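Local coordinates for retinol dehydratase (Spodoptera frugiperda, PDB 1FMJ), which converts retinol to its dehydrated product, anhydroretinol, using a sulfotransferase-type fold that also binds adenosine-3',5'-diphosphate, at residues A[56-70]-A[158-172]. Numbering follows the deposited sequence.
With RTL (retinol), chain H.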
ATOM      1  N   ILE A  56     -15.537  -5.602  -6.426  1.00 25.91           N
ATOM      2  CA  ILE A  56     -14.942  -5.081  -5.204  1.00 25.16           C
ATOM      3  C   ILE A  56     -15.850  -4.026  -4.577  1.00 24.13           C
ATOM      4  O   ILE A  56     -15.881  -3.862  -3.365  1.00 24.31           O
ATOM      5  CB  ILE A  56     -13.542  -4.494  -5.483  1.00 24.06           C
ATOM      6  CG1 ILE A  56     -12.558  -5.639  -5.752  1.00 23.87           C
ATOM      7  CG2 ILE A  56     -13.070  -3.663  -4.302  1.00 25.33           C
ATOM      8  CD1 ILE A  56     -11.236  -5.200  -6.367  1.00 22.79           C
ATOM      9  N   TYR A  57     -16.602  -3.325  -5.414  1.00 25.03           N
ATOM     10  CA  TYR A  57     -17.516  -2.297  -4.940  1.00 25.93           C
ATOM     11  C   TYR A  57     -18.681  -2.982  -4.228  1.00 25.96           C
ATOM     12  O   TYR A  57     -19.299  -2.419  -3.325  1.00 24.34           O
ATOM     13  CB  TYR A  57     -18.036  -1.489  -6.130  1.00 27.51           C
ATOM     14  CG  TYR A  57     -18.716  -0.192  -5.758  1.00 29.65           C
ATOM     15  CD1 TYR A  57     -17.999   0.849  -5.164  1.00 29.62           C
ATOM     16  CD2 TYR A  57     -20.078  -0.004  -5.999  1.00 30.10           C
ATOM     17  CE1 TYR A  57     -18.624   2.047  -4.818  1.00 31.40           C
ATOM     18  CE2 TYR A  57     -20.712   1.188  -5.656  1.00 31.65           C
ATOM     19  CZ  TYR A  57     -19.979   2.209  -5.068  1.00 31.96           C
ATOM     20  OH  TYR A  57     -20.604   3.385  -4.727  1.00 32.47           O
ATOM     21  N   ASN A  58     -18.963  -4.212  -4.632  1.00 26.38           N
ATOM     22  CA  ASN A  58     -20.062  -4.968  -4.052  1.00 27.34           C
ATOM     23  C   ASN A  58     -19.617  -6.165  -3.219  1.00 26.36           C
ATOM     24  O   ASN A  58     -20.439  -6.996  -2.859  1.00 26.11           O
ATOM     25  CB  ASN A  58     -20.988  -5.451  -5.172  1.00 28.82           C
ATOM     26  CG  ASN A  58     -21.738  -4.315  -5.833  1.00 30.78           C
ATOM     27  OD1 ASN A  58     -22.721  -3.805  -5.285  1.00 31.36           O
ATOM     28  ND2 ASN A  58     -21.266  -3.892  -7.008  1.00 31.36           N
ATOM     29  N   MET A  59     -18.327  -6.259  -2.908  1.00 25.81           N
ATOM     30  CA  MET A  59     -17.842  -7.399  -2.140  1.00 24.23           C
ATOM     31  C   MET A  59     -18.576  -7.651  -0.823  1.00 22.66           C
ATOM     32  O   MET A  59     -18.739  -6.758   0.010  1.00 22.06           O
ATOM     33  CB  MET A  59     -16.331  -7.288  -1.885  1.00 24.38           C
ATOM     34  CG  MET A  59     -15.870  -6.033  -1.152  1.00 26.32           C
ATOM     35  SD  MET A  59     -14.059  -6.021  -0.854  1.00 27.06           S
ATOM     36  CE  MET A  59     -13.913  -4.674   0.323  1.00 25.10           C
ATOM     37  N   PRO A  60     -19.064  -8.880  -0.631  1.00 21.76           N
ATOM     38  CA  PRO A  60     -19.766  -9.175   0.618  1.00 22.27           C
ATOM     39  C   PRO A  60     -18.784  -9.057   1.778  1.00 21.30           C
ATOM     40  O   PRO A  60     -17.656  -9.559   1.700  1.00 21.22           O
ATOM     41  CB  PRO A  60     -20.250 -10.607   0.412  1.00 22.31           C
ATOM     42  CG  PRO A  60     -20.469 -10.661  -1.066  1.00 22.18           C
ATOM     43  CD  PRO A  60     -19.237  -9.970  -1.601  1.00 23.01           C
ATOM     44  N   LEU A  61     -19.206  -8.385   2.842  1.00 21.12           N
ATOM     45  CA  LEU A  61     -18.351  -8.202   4.006  1.00 22.12           C
ATOM     46  C   LEU A  61     -18.884  -8.919   5.240  1.00 23.04           C
ATOM     47  O   LEU A  61     -20.082  -9.192   5.349  1.00 21.89           O
ATOM     48  CB  LEU A  61     -18.174  -6.708   4.291  1.00 22.56           C
ATOM     49  CG  LEU A  61     -17.521  -5.939   3.129  1.00 23.01           C
ATOM     50  CD1 LEU A  61     -17.397  -4.479   3.499  1.00 23.04           C
ATOM     51  CD2 LEU A  61     -16.143  -6.522   2.816  1.00 21.06           C
ATOM     52  N   ARG A  62     -17.973  -9.210   6.165  1.00 22.89           N
ATOM     53  CA  ARG A  62     -18.287  -9.921   7.393  1.00 23.91           C
ATOM     54  C   ARG A  62     -17.863  -9.116   8.615  1.00 24.44           C
ATOM     55  O   ARG A  62     -16.861  -8.405   8.574  1.00 24.14           O
ATOM     56  CB  ARG A  62     -17.564 -11.262   7.385  1.00 24.88           C
ATOM     57  CG  ARG A  62     -17.722 -12.002   6.062  1.00 26.16           C
ATOM     58  CD  ARG A  62     -16.898 -13.278   6.029  1.00 26.82           C
ATOM     59  NE  ARG A  62     -17.075 -14.005   4.776  1.00 25.27           N
ATOM     60  CZ  ARG A  62     -16.316 -15.026   4.389  1.00 25.87           C
ATOM     61  NH1 ARG A  62     -15.325 -15.447   5.156  1.00 23.54           N
ATOM     62  NH2 ARG A  62     -16.543 -15.619   3.227  1.00 27.12           N
ATOM     63  N   PRO A  63     -18.621  -9.228   9.723  1.00 24.29           N
ATOM     64  CA  PRO A  63     -18.332  -8.508  10.967  1.00 24.01           C
ATOM     65  C   PRO A  63     -16.963  -8.791  11.577  1.00 23.64           C
ATOM     66  O   PRO A  63     -16.463  -7.981  12.350  1.00 24.31           O
ATOM     67  CB  PRO A  63     -19.482  -8.921  11.887  1.00 24.25           C
ATOM     68  CG  PRO A  63     -19.850 -10.286  11.385  1.00 24.84           C
ATOM     69  CD  PRO A  63     -19.802 -10.096   9.887  1.00 24.56           C
ATOM     70  N   THR A  64     -16.351  -9.926  11.236  1.00 22.80           N
ATOM     71  CA  THR A  64     -15.031 -10.245  11.786  1.00 22.43           C
ATOM     72  C   THR A  64     -13.898  -9.821  10.858  1.00 20.84           C
ATOM     73  O   THR A  64     -12.731 -10.040  11.164  1.00 21.92           O
ATOM     74  CB  THR A  64     -14.860 -11.754  12.090  1.00 21.46           C
ATOM     75  OG1 THR A  64     -15.099 -12.510  10.899  1.00 22.72           O
ATOM     76  CG2 THR A  64     -15.813 -12.196  13.183  1.00 23.10           C
ATOM     77  N   ASP A  65     -14.237  -9.214   9.726  1.00 20.64           N
ATOM     78  CA  ASP A  65     -13.213  -8.754   8.789  1.00 20.77           C
ATOM     79  C   ASP A  65     -12.429  -7.594   9.395  1.00 19.60           C
ATOM     80  O   ASP A  65     -12.999  -6.746  10.081  1.00 19.68           O
ATOM     81  CB  ASP A  65     -13.840  -8.244   7.483  1.00 21.32           C
ATOM     82  CG  ASP A  65     -14.421  -9.346   6.634  1.00 22.25           C
ATOM     83  OD1 ASP A  65     -14.230 -10.523   6.978  1.00 22.84           O
ATOM     84  OD2 ASP A  65     -15.068  -9.028   5.610  1.00 23.00           O
ATOM     85  N   VAL A  66     -11.127  -7.554   9.139  1.00 17.66           N
ATOM     86  CA  VAL A  66     -10.307  -6.453   9.618  1.00 16.91           C
ATOM     87  C   VAL A  66      -9.454  -5.990   8.449  1.00 15.70           C
ATOM     88  O   VAL A  66      -8.747  -6.789   7.837  1.00 17.48           O
ATOM     89  CB  VAL A  66      -9.390  -6.861  10.781  1.00 17.46           C
ATOM     90  CG1 VAL A  66      -8.541  -5.663  11.209  1.00 15.71           C
ATOM     91  CG2 VAL A  66     -10.224  -7.355  11.950  1.00 19.22           C
ATOM     92  N   PHE A  67      -9.528  -4.704   8.135  1.00 14.99           N
ATOM     93  CA  PHE A  67      -8.773  -4.147   7.014  1.00 15.06           C
ATOM     94  C   PHE A  67      -7.644  -3.238   7.441  1.00 14.80           C
ATOM     95  O   PHE A  67      -7.770  -2.479   8.396  1.00 16.27           O
ATOM     96  CB  PHE A  67      -9.670  -3.299   6.103  1.00 14.42           C
ATOM     97  CG  PHE A  67     -10.568  -4.082   5.196  1.00 14.30           C
ATOM     98  CD1 PHE A  67     -11.558  -4.909   5.708  1.00 13.32           C
ATOM     99  CD2 PHE A  67     -10.465  -3.932   3.816  1.00 12.35           C
ATOM    100  CE1 PHE A  67     -12.433  -5.571   4.858  1.00 12.63           C
ATOM    101  CE2 PHE A  67     -11.337  -4.590   2.959  1.00 13.58           C
ATOM    102  CZ  PHE A  67     -12.326  -5.413   3.485  1.00 13.16           C
ATOM    103  N   VAL A  68      -6.539  -3.318   6.716  1.00 15.64           N
ATOM    104  CA  VAL A  68      -5.419  -2.427   6.941  1.00 16.22           C
ATOM    105  C   VAL A  68      -5.312  -1.749   5.579  1.00 16.64           C
ATOM    106  O   VAL A  68      -5.017  -2.397   4.563  1.00 15.92           O
ATOM    107  CB  VAL A  68      -4.132  -3.186   7.278  1.00 16.90           C
ATOM    108  CG1 VAL A  68      -2.988  -2.199   7.447  1.00 17.42           C
ATOM    109  CG2 VAL A  68      -4.331  -3.978   8.566  1.00 16.53           C
ATOM    110  N   ALA A  69      -5.592  -0.451   5.560  1.00 15.46           N
ATOM    111  CA  ALA A  69      -5.586   0.317   4.328  1.00 16.19           C
ATOM    112  C   ALA A  69      -4.645   1.498   4.433  1.00 14.92           C
ATOM    113  O   ALA A  69      -4.286   1.923   5.531  1.00 16.71           O
ATOM    114  CB  ALA A  69      -7.006   0.798   4.012  1.00 16.49           C
ATOM    115  N   SER A  70      -4.257   2.034   3.288  1.00 14.71           N
ATOM    116  CA  SER A  70      -3.333   3.158   3.275  1.00 14.93           C
ATOM    117  C   SER A  70      -2.920   3.480   1.868  1.00 15.13           C
ATOM    118  O   SER A  70      -3.169   2.699   0.948  1.00 15.87           O
ATOM    119  CB  SER A  70      -2.053   2.774   4.010  1.00 14.11           C
ATOM    120  OG  SER A  70      -1.414   1.738   3.276  1.00 14.74           O
ATOM    121  N   LYS A 158     -11.141 -15.907  10.176  1.00 19.58           N
ATOM    122  CA  LYS A 158     -11.133 -14.451  10.189  1.00 19.03           C
ATOM    123  C   LYS A 158     -10.335 -13.954   8.989  1.00 19.63           C
ATOM    124  O   LYS A 158      -9.243 -14.458   8.705  1.00 17.76           O
ATOM    125  CB  LYS A 158     -10.511 -13.920  11.485  1.00 19.26           C
ATOM    126  CG  LYS A 158     -10.388 -12.397  11.522  1.00 18.85           C
ATOM    127  CD  LYS A 158      -9.732 -11.908  12.807  1.00 19.10           C
ATOM    128  CE  LYS A 158     -10.744 -11.506  13.864  1.00 19.82           C
ATOM    129  NZ  LYS A 158     -11.448 -10.239  13.563  1.00 15.39           N
ATOM    130  N   ARG A 159     -10.894 -12.982   8.272  1.00 18.86           N
ATOM    131  CA  ARG A 159     -10.225 -12.435   7.104  1.00 19.03           C
ATOM    132  C   ARG A 159      -9.492 -11.139   7.402  1.00 19.14           C
ATOM    133  O   ARG A 159     -10.081 -10.179   7.915  1.00 19.18           O
ATOM    134  CB  ARG A 159     -11.225 -12.189   5.967  1.00 20.00           C
ATOM    135  CG  ARG A 159     -11.911 -13.445   5.442  1.00 21.57           C
ATOM    136  CD  ARG A 159     -12.786 -13.134   4.216  1.00 22.42           C
ATOM    137  NE  ARG A 159     -13.836 -12.159   4.502  1.00 21.64           N
ATOM    138  CZ  ARG A 159     -14.779 -11.800   3.634  1.00 21.76           C
ATOM    139  NH1 ARG A 159     -14.806 -12.335   2.416  1.00 18.77           N
ATOM    140  NH2 ARG A 159     -15.697 -10.907   3.984  1.00 21.01           N
ATOM    141  N   PHE A 160      -8.198 -11.131   7.093  1.00 17.44           N
ATOM    142  CA  PHE A 160      -7.364  -9.953   7.269  1.00 17.21           C
ATOM    143  C   PHE A 160      -7.117  -9.442   5.854  1.00 15.74           C
ATOM    144  O   PHE A 160      -6.545 -10.147   5.025  1.00 15.71           O
ATOM    145  CB  PHE A 160      -6.038 -10.310   7.947  1.00 17.86           C
ATOM    146  CG  PHE A 160      -6.173 -10.637   9.409  1.00 18.75           C
ATOM    147  CD1 PHE A 160      -6.507 -11.927   9.822  1.00 18.83           C
ATOM    148  CD2 PHE A 160      -6.002  -9.647  10.374  1.00 17.89           C
ATOM    149  CE1 PHE A 160      -6.669 -12.221  11.175  1.00 19.72           C
ATOM    150  CE2 PHE A 160      -6.162  -9.927  11.733  1.00 18.66           C
ATOM    151  CZ  PHE A 160      -6.496 -11.215  12.138  1.00 18.66           C
ATOM    152  N   VAL A 161      -7.572  -8.226   5.578  1.00 15.41           N
ATOM    153  CA  VAL A 161      -7.430  -7.651   4.250  1.00 15.05           C
ATOM    154  C   VAL A 161      -6.496  -6.459   4.201  1.00 15.52           C
ATOM    155  O   VAL A 161      -6.625  -5.519   4.995  1.00 14.44           O
ATOM    156  CB  VAL A 161      -8.796  -7.193   3.697  1.00 15.71           C
ATOM    157  CG1 VAL A 161      -8.635  -6.721   2.252  1.00 15.22           C
ATOM    158  CG2 VAL A 161      -9.810  -8.319   3.798  1.00 16.19           C
ATOM    159  N   LYS A 162      -5.559  -6.504   3.259  1.00 14.66           N
ATOM    160  CA  LYS A 162      -4.618  -5.413   3.055  1.00 15.93           C
ATOM    161  C   LYS A 162      -5.064  -4.721   1.781  1.00 15.82           C
ATOM    162  O   LYS A 162      -5.390  -5.388   0.802  1.00 15.86           O
ATOM    163  CB  LYS A 162      -3.203  -5.953   2.857  1.00 17.45           C
ATOM    164  CG  LYS A 162      -2.257  -4.976   2.176  1.00 19.05           C
ATOM    165  CD  LYS A 162      -0.942  -5.648   1.829  1.00 18.04           C
ATOM    166  CE  LYS A 162      -0.048  -4.732   1.034  1.00 19.17           C
ATOM    167  NZ  LYS A 162       1.244  -5.378   0.723  1.00 20.23           N
ATOM    168  N   THR A 163      -5.097  -3.396   1.776  1.00 14.96           N
ATOM    169  CA  THR A 163      -5.505  -2.706   0.563  1.00 15.29           C
ATOM    170  C   THR A 163      -4.971  -1.290   0.474  1.00 15.43           C
ATOM    171  O   THR A 163      -4.726  -0.634   1.491  1.00 15.23           O
ATOM    172  CB  THR A 163      -7.059  -2.646   0.421  1.00 14.91           C
ATOM    173  OG1 THR A 163      -7.398  -2.124  -0.873  1.00 15.18           O
ATOM    174  CG2 THR A 163      -7.665  -1.732   1.470  1.00 15.23           C
ATOM    175  N   HIS A 164      -4.780  -0.834  -0.757  1.00 14.85           N
ATOM    176  CA  HIS A 164      -4.335   0.520  -1.003  1.00 15.99           C
ATOM    177  C   HIS A 164      -5.469   1.214  -1.758  1.00 16.62           C
ATOM    178  O   HIS A 164      -5.287   2.262  -2.356  1.00 17.30           O
ATOM    179  CB  HIS A 164      -3.033   0.534  -1.819  1.00 13.55           C
ATOM    180  CG  HIS A 164      -1.885  -0.138  -1.128  1.00 16.26           C
ATOM    181  ND1 HIS A 164      -1.515   0.166   0.165  1.00 16.36           N
ATOM    182  CD2 HIS A 164      -1.033  -1.105  -1.544  1.00 17.17           C
ATOM    183  CE1 HIS A 164      -0.485  -0.586   0.516  1.00 17.99           C
ATOM    184  NE2 HIS A 164      -0.172  -1.365  -0.503  1.00 17.35           N
ATOM    185  N   LEU A 165      -6.657   0.618  -1.732  1.00 17.21           N
ATOM    186  CA  LEU A 165      -7.777   1.247  -2.421  1.00 18.10           C
ATOM    187  C   LEU A 165      -8.442   2.293  -1.540  1.00 17.69           C
ATOM    188  O   LEU A 165      -8.651   2.070  -0.347  1.00 15.71           O
ATOM    189  CB  LEU A 165      -8.819   0.206  -2.850  1.00 18.04           C
ATOM    190  CG  LEU A 165      -8.394  -0.719  -3.999  1.00 19.04           C
ATOM    191  CD1 LEU A 165      -9.499  -1.704  -4.313  1.00 19.14           C
ATOM    192  CD2 LEU A 165      -8.051   0.110  -5.222  1.00 18.32           C
ATOM    193  N   PRO A 166      -8.743   3.470  -2.112  1.00 18.29           N
ATOM    194  CA  PRO A 166      -9.401   4.531  -1.348  1.00 19.36           C
ATOM    195  C   PRO A 166     -10.816   4.028  -1.052  1.00 20.31           C
ATOM    196  O   PRO A 166     -11.341   3.180  -1.781  1.00 20.68           O
ATOM    197  CB  PRO A 166      -9.373   5.720  -2.315  1.00 19.30           C
ATOM    198  CG  PRO A 166      -9.417   5.070  -3.652  1.00 19.12           C
ATOM    199  CD  PRO A 166      -8.453   3.917  -3.486  1.00 18.60           C
ATOM    200  N   LEU A 167     -11.423   4.527   0.017  1.00 20.36           N
ATOM    201  CA  LEU A 167     -12.756   4.086   0.404  1.00 21.89           C
ATOM    202  C   LEU A 167     -13.833   4.149  -0.678  1.00 22.52           C
ATOM    203  O   LEU A 167     -14.704   3.287  -0.715  1.00 23.25           O
ATOM    204  CB  LEU A 167     -13.231   4.864   1.642  1.00 21.94           C
ATOM    205  CG  LEU A 167     -12.381   4.724   2.915  1.00 22.87           C
ATOM    206  CD1 LEU A 167     -13.046   5.483   4.064  1.00 20.58           C
ATOM    207  CD2 LEU A 167     -12.216   3.245   3.285  1.00 21.96           C
ATOM    208  N   SER A 168     -13.772   5.144  -1.562  1.00 22.66           N
ATOM    209  CA  SER A 168     -14.787   5.294  -2.606  1.00 22.67           C
ATOM    210  C   SER A 168     -14.865   4.164  -3.632  1.00 23.17           C
ATOM    211  O   SER A 168     -15.851   4.058  -4.370  1.00 22.18           O
ATOM    212  CB  SER A 168     -14.606   6.631  -3.328  1.00 23.34           C
ATOM    213  OG  SER A 168     -13.358   6.690  -3.977  1.00 22.96           O
ATOM    214  N   LEU A 169     -13.834   3.323  -3.697  1.00 23.20           N
ATOM    215  CA  LEU A 169     -13.851   2.205  -4.634  1.00 22.86           C
ATOM    216  C   LEU A 169     -14.302   0.933  -3.926  1.00 22.69           C
ATOM    217  O   LEU A 169     -14.478  -0.113  -4.541  1.00 23.12           O
ATOM    218  CB  LEU A 169     -12.467   1.998  -5.260  1.00 22.79           C
ATOM    219  CG  LEU A 169     -11.989   3.198  -6.084  1.00 23.00           C
ATOM    220  CD1 LEU A 169     -10.669   2.885  -6.775  1.00 21.88           C
ATOM    221  CD2 LEU A 169     -13.066   3.551  -7.109  1.00 23.41           C
ATOM    222  N   MET A 170     -14.481   1.023  -2.618  1.00 23.95           N
ATOM    223  CA  MET A 170     -14.923  -0.136  -1.856  1.00 24.04           C
ATOM    224  C   MET A 170     -16.360   0.110  -1.420  1.00 25.93           C
ATOM    225  O   MET A 170     -16.853   1.234  -1.512  1.00 25.18           O
ATOM    226  CB  MET A 170     -13.993  -0.373  -0.662  1.00 22.24           C
ATOM    227  CG  MET A 170     -12.578  -0.777  -1.100  1.00 19.61           C
ATOM    228  SD  MET A 170     -11.467  -1.285   0.230  1.00 18.42           S
ATOM    229  CE  MET A 170     -11.346   0.237   1.178  1.00 19.61           C
ATOM    230  N   PRO A 171     -17.055  -0.940  -0.958  1.00 27.08           N
ATOM    231  CA  PRO A 171     -18.448  -0.830  -0.519  1.00 28.43           C
ATOM    232  C   PRO A 171     -18.759   0.355   0.376  1.00 28.87           C
ATOM    233  O   PRO A 171     -18.151   0.522   1.434  1.00 28.90           O
ATOM    234  CB  PRO A 171     -18.691  -2.160   0.189  1.00 28.22           C
ATOM    235  CG  PRO A 171     -17.868  -3.104  -0.617  1.00 28.09           C
ATOM    236  CD  PRO A 171     -16.574  -2.326  -0.811  1.00 28.38           C
ATOM    237  N   PRO A 172     -19.700   1.214  -0.050  1.00 29.80           N
ATOM    238  CA  PRO A 172     -20.029   2.356   0.801  1.00 30.01           C
ATOM    239  C   PRO A 172     -20.643   1.758   2.054  1.00 30.44           C
ATOM    240  O   PRO A 172     -21.305   0.717   1.995  1.00 31.32           O
ATOM    241  CB  PRO A 172     -21.033   3.141  -0.042  1.00 31.12           C
ATOM    242  CG  PRO A 172     -21.663   2.089  -0.900  1.00 30.42           C
ATOM    243  CD  PRO A 172     -20.490   1.235  -1.293  1.00 29.98           C
TER
HETATM  244  C1  RTL H 401       6.066  -7.905 -11.077  1.00 47.83           C
HETATM  245  C2  RTL H 401       5.833  -7.896 -12.622  1.00 47.44           C
HETATM  246  C3  RTL H 401       4.709  -8.825 -13.062  1.00 47.74           C
HETATM  247  C4  RTL H 401       3.796  -9.805 -12.328  1.00 47.50           C
HETATM  248  C5  RTL H 401       4.176  -9.689 -10.849  1.00 47.50           C
HETATM  249  C6  RTL H 401       5.149  -8.878 -10.244  1.00 47.80           C
HETATM  250  C7  RTL H 401       5.394  -8.867  -8.777  1.00 48.42           C
HETATM  251  C8  RTL H 401       4.657  -8.148  -7.881  1.00 49.41           C
HETATM  252  C9  RTL H 401       4.892  -8.129  -6.431  1.00 49.90           C
HETATM  253  C10 RTL H 401       4.054  -7.347  -5.658  1.00 49.81           C
HETATM  254  C11 RTL H 401       4.037  -7.122  -4.196  1.00 48.76           C
HETATM  255  C12 RTL H 401       3.945  -5.784  -3.890  1.00 47.39           C
HETATM  256  C13 RTL H 401       3.890  -4.982  -2.651  1.00 46.03           C
HETATM  257  C14 RTL H 401       3.803  -3.643  -2.390  1.00 44.29           C
HETATM  258  C15 RTL H 401       2.475  -3.045  -2.173  1.00 42.65           C
HETATM  259  O1  RTL H 401       2.094  -3.099  -0.864  1.00 40.72           O
HETATM  260  C16 RTL H 401       5.842  -6.411 -10.768  1.00 47.39           C
HETATM  261  C17 RTL H 401       7.570  -8.200 -10.969  1.00 47.78           C
HETATM  262  C18 RTL H 401       3.320 -10.666 -10.029  1.00 47.47           C
HETATM  263  C19 RTL H 401       6.040  -8.962  -5.830  1.00 50.05           C
HETATM  264  C20 RTL H 401       3.958  -5.980  -1.482  1.00 45.97           C
HETATM  265  O   HOH W   1     -16.613 -11.411   0.076  1.00 16.99           O
HETATM  266  O   HOH W   2     -13.766 -12.430   8.390  1.00 18.30           O
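Arg-159 grips Asp-65 side-on, NE giving a 3.0 Å bond to OD1 and NH2 a shorter, more bent 2.6 Å bond to the syn lone pair of OD2, with the carboxylate and guanidinium planes turned 49° apart. NH2 also reaches Pro-60 O in the guanidinium plane, and the guanidinium of Arg-62 lies flat over one face of that of Arg-159, their planes 9° apart. The bend at chi3 of Arg-159 (-60°) turns the guanidinium toward the Asp-65 carboxylate and Pro-60 O. The backbone N of Arg-62 meets Asp-65 OD2 from above the carboxylate plane, while Arg-62 NH2 and Arg-159 NH1 are held by Val-153 O and Leu-150 O. Replacing Arg-159 by an alanine is likely to leave the buried Asp-65 carboxylate without this countercharge, held by Arg-62 N on OD2, and Arg-62 without its stacking partner.

Beyond this cluster, strands 66-70 and 160-163 run parallel as neighbours in the central sheet of the sulfotransferase fold, joined by backbone hydrogen bonds such as Val-161 N to Val-66 O (2.9 Å). Val-161 CB sits over the centre of the Phe-67 ring, 3.7 Å from its centroid, a CH-pi contact on the face shared with Ala-69 and Thr-163. After helix 53-57, Met-59 CG packs on Pro-171 CG at 3.6 Å.

At the C-terminal strand ends, the Ser-70 side chain lies about 5 Å from the bound adenosine-3',5'-diphosphate. His-164 ND1 donates to Ser-70 O (3.1 Å), which helps set the imidazole's rotation, with NE2 directed at retinol O1, 2.9 Å away. Lys-162, fully extended, donates from NZ to the same oxygen, and His-164 NE2 shares a hydrogen bond with it; the two hold the hydroxyl, with Ser-70 as second shell behind His-164.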